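Local coordinates for putative exported protein (Bacteroides fragilis NCTC 9343, PDB 3IEE) that is of unknown function but folds as a predominantly alpha-helical protein, probably exported and possibly held as a lipoprotein, at residues A[25-30]-A[157-162]. Sequence-based numbering, arbitrary orientation.
Sequences EVIKYY and QAELVL. With EDO (1,2-ethanediol), chain B; EDO (1,2-ethanediol), chain H.
Ile-27 meets Ala-158 where two long helices of this all-alpha fold, 17-40 and 123-162, pack together; segments 25-30 and 157-162 cross at 127° between their N-to-C directions, with local axes 9.6 Å apart at closest approach. From CB, Ile-27 sends CG1 anti to its own carbonyl carbon (chi1 -60°), and this turns the longer branch onto the facing helix. There CG1 lies 3.8 Å from Ala-158 CB and also touches Leu-162 CD1, one turn further along. The tip, CD1, stays against the same alanine methyl, reaches Glu-159 CG at 4.3 Å, and comes within 3.1 Å of O2 of the chain B ethanediol. Val-26 brings CG1 to 3.9 Å from the same Ala-158 CB, so two branched side chains share the methyl; with just a methyl on that side, Val-26 CA and Ala-158 CA come to 6.5 Å, the nearest pair across the segments. No hydrogen bond joins the two segments. Beyond this apolar patch, Glu-159 runs out extended to a salt bridge with Arg-176 of helix 169-189, while the chain B ethanediol, probably from the crystallisation liquor, sets C2 over one face of the Tyr-30 ring, offset toward the rim, and gives a 2.6 Å hydrogen bond from its O2 to Glu-159 OE2.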
loop_
_atom_site.group_PDB
_atom_site.type_symbol
_atom_site.label_atom_id
_atom_site.label_comp_id
_atom_site.label_asym_id
_atom_site.label_seq_id
_atom_site.Cartn_x
_atom_site.Cartn_y
_atom_site.Cartn_z
ATOM N N GLU A 25 2.405 18.550 -10.277
ATOM C CA GLU A 25 1.973 17.456 -11.138
ATOM C C GLU A 25 2.441 16.115 -10.598
ATOM O O GLU A 25 1.723 15.128 -10.645
ATOM C CB GLU A 25 2.476 17.643 -12.555
ATOM C CG GLU A 25 1.738 18.671 -13.365
ATOM C CD GLU A 25 0.241 18.433 -13.392
ATOM O OE1 GLU A 25 -0.195 17.286 -13.618
ATOM O OE2 GLU A 25 -0.494 19.401 -13.125
ATOM N N VAL A 26 3.662 16.091 -10.061
ATOM C CA VAL A 26 4.237 14.877 -9.470
ATOM C C VAL A 26 3.387 14.428 -8.293
ATOM O O VAL A 26 2.978 13.272 -8.206
ATOM C CB VAL A 26 5.650 15.067 -9.043
ATOM C CG1 VAL A 26 6.114 13.883 -8.110
ATOM C CG2 VAL A 26 6.572 15.204 -10.307
ATOM N N ILE A 27 3.062 15.374 -7.427
ATOM C CA ILE A 27 2.235 15.051 -6.240
ATOM C C ILE A 27 0.800 14.658 -6.612
ATOM O O ILE A 27 0.248 13.708 -6.031
ATOM C CB ILE A 27 2.305 16.170 -5.169
ATOM C CG1 ILE A 27 3.752 16.390 -4.688
ATOM C CG2 ILE A 27 1.423 15.821 -3.962
ATOM C CD1 ILE A 27 4.335 15.220 -4.035
ATOM N N LYS A 28 0.235 15.341 -7.609
ATOM C CA LYS A 28 -1.066 14.995 -8.186
ATOM C C LYS A 28 -1.089 13.525 -8.597
ATOM O O LYS A 28 -1.969 12.766 -8.194
ATOM C CB LYS A 28 -1.369 15.865 -9.387
ATOM C CG LYS A 28 -1.908 17.256 -9.044
ATOM C CD LYS A 28 -1.876 18.147 -10.287
ATOM C CE LYS A 28 -2.844 19.334 -10.237
ATOM N NZ LYS A 28 -2.763 20.091 -11.499
ATOM N N TYR A 29 -0.078 13.119 -9.362
ATOM C CA TYR A 29 -0.010 11.717 -9.841
ATOM C C TYR A 29 0.112 10.720 -8.702
ATOM O O TYR A 29 -0.514 9.640 -8.740
ATOM C CB TYR A 29 1.097 11.542 -10.861
ATOM C CG TYR A 29 1.143 10.174 -11.499
ATOM C CD1 TYR A 29 1.845 9.128 -10.890
ATOM C CD2 TYR A 29 0.478 9.902 -12.691
ATOM C CE1 TYR A 29 1.909 7.859 -11.490
ATOM C CE2 TYR A 29 0.530 8.645 -13.297
ATOM C CZ TYR A 29 1.238 7.608 -12.664
ATOM O OH TYR A 29 1.308 6.353 -13.218
ATOM N N TYR A 30 0.900 11.058 -7.690
ATOM C CA TYR A 30 1.002 10.265 -6.476
ATOM C C TYR A 30 -0.376 10.146 -5.814
ATOM O O TYR A 30 -0.803 9.057 -5.452
ATOM C CB TYR A 30 1.978 10.869 -5.443
ATOM C CG TYR A 30 1.925 10.111 -4.118
ATOM C CD1 TYR A 30 2.639 8.940 -3.928
ATOM C CD2 TYR A 30 1.107 10.544 -3.081
ATOM C CE1 TYR A 30 2.561 8.231 -2.728
ATOM C CE2 TYR A 30 1.028 9.839 -1.897
ATOM C CZ TYR A 30 1.740 8.704 -1.712
ATOM O OH TYR A 30 1.622 8.046 -0.484
ATOM N N GLN A 157 11.488 15.067 -3.920
ATOM C CA GLN A 157 11.925 16.264 -4.642
ATOM C C GLN A 157 10.816 17.298 -4.819
ATOM O O GLN A 157 11.055 18.515 -4.671
ATOM C CB GLN A 157 12.530 15.879 -6.011
ATOM C CG GLN A 157 13.884 15.155 -5.876
ATOM C CD GLN A 157 14.859 15.874 -4.906
ATOM O OE1 GLN A 157 15.105 17.085 -5.032
ATOM N NE2 GLN A 157 15.380 15.131 -3.911
ATOM N N ALA A 158 9.599 16.828 -5.106
ATOM C CA ALA A 158 8.438 17.700 -5.358
ATOM C C ALA A 158 8.048 18.427 -4.056
ATOM O O ALA A 158 7.754 19.659 -4.057
ATOM C CB ALA A 158 7.287 16.884 -5.918
ATOM N N GLU A 159 8.066 17.681 -2.952
ATOM C CA GLU A 159 7.835 18.302 -1.618
ATOM C C GLU A 159 8.788 19.423 -1.283
ATOM O O GLU A 159 8.401 20.455 -0.730
ATOM C CB GLU A 159 7.809 17.243 -0.491
ATOM C CG GLU A 159 6.708 16.250 -0.585
ATOM C CD GLU A 159 6.864 15.053 0.355
ATOM O OE1 GLU A 159 7.861 15.022 1.079
ATOM O OE2 GLU A 159 5.996 14.127 0.313
ATOM N N LEU A 160 10.057 19.226 -1.566
ATOM C CA LEU A 160 11.070 20.222 -1.285
ATOM C C LEU A 160 10.750 21.506 -2.042
ATOM O O LEU A 160 10.918 22.610 -1.504
ATOM C CB LEU A 160 12.443 19.704 -1.692
ATOM C CG LEU A 160 13.046 18.633 -0.805
ATOM C CD1 LEU A 160 14.181 17.962 -1.510
ATOM C CD2 LEU A 160 13.520 19.274 0.470
ATOM N N VAL A 161 10.279 21.380 -3.274
ATOM C CA VAL A 161 9.851 22.576 -4.039
ATOM C C VAL A 161 8.629 23.292 -3.418
ATOM O O VAL A 161 8.616 24.538 -3.240
ATOM C CB VAL A 161 9.599 22.212 -5.564
ATOM C CG1 VAL A 161 8.912 23.366 -6.348
ATOM C CG2 VAL A 161 10.885 21.811 -6.250
ATOM N N LEU A 162 7.586 22.525 -3.135
ATOM C CA LEU A 162 6.360 23.085 -2.654
ATOM C C LEU A 162 6.463 23.636 -1.230
ATOM O O LEU A 162 5.668 24.503 -0.854
ATOM C CB LEU A 162 5.241 22.066 -2.786
ATOM C CG LEU A 162 4.889 21.620 -4.249
ATOM C CD1 LEU A 162 3.794 20.572 -4.274
ATOM C CD2 LEU A 162 4.501 22.829 -5.073
HETATM C C1 EDO B . 3.658 11.502 -0.057
HETATM O O1 EDO B . 2.594 12.172 0.605
HETATM C C2 EDO B . 3.910 12.093 -1.446
HETATM O O2 EDO B . 4.219 13.497 -1.479
HETATM C C1 EDO H . 1.585 3.568 0.382
HETATM O O1 EDO H . 2.805 2.944 0.844
HETATM C C2 EDO H . 1.468 5.035 0.810
HETATM O O2 EDO H . 2.383 5.881 0.062
#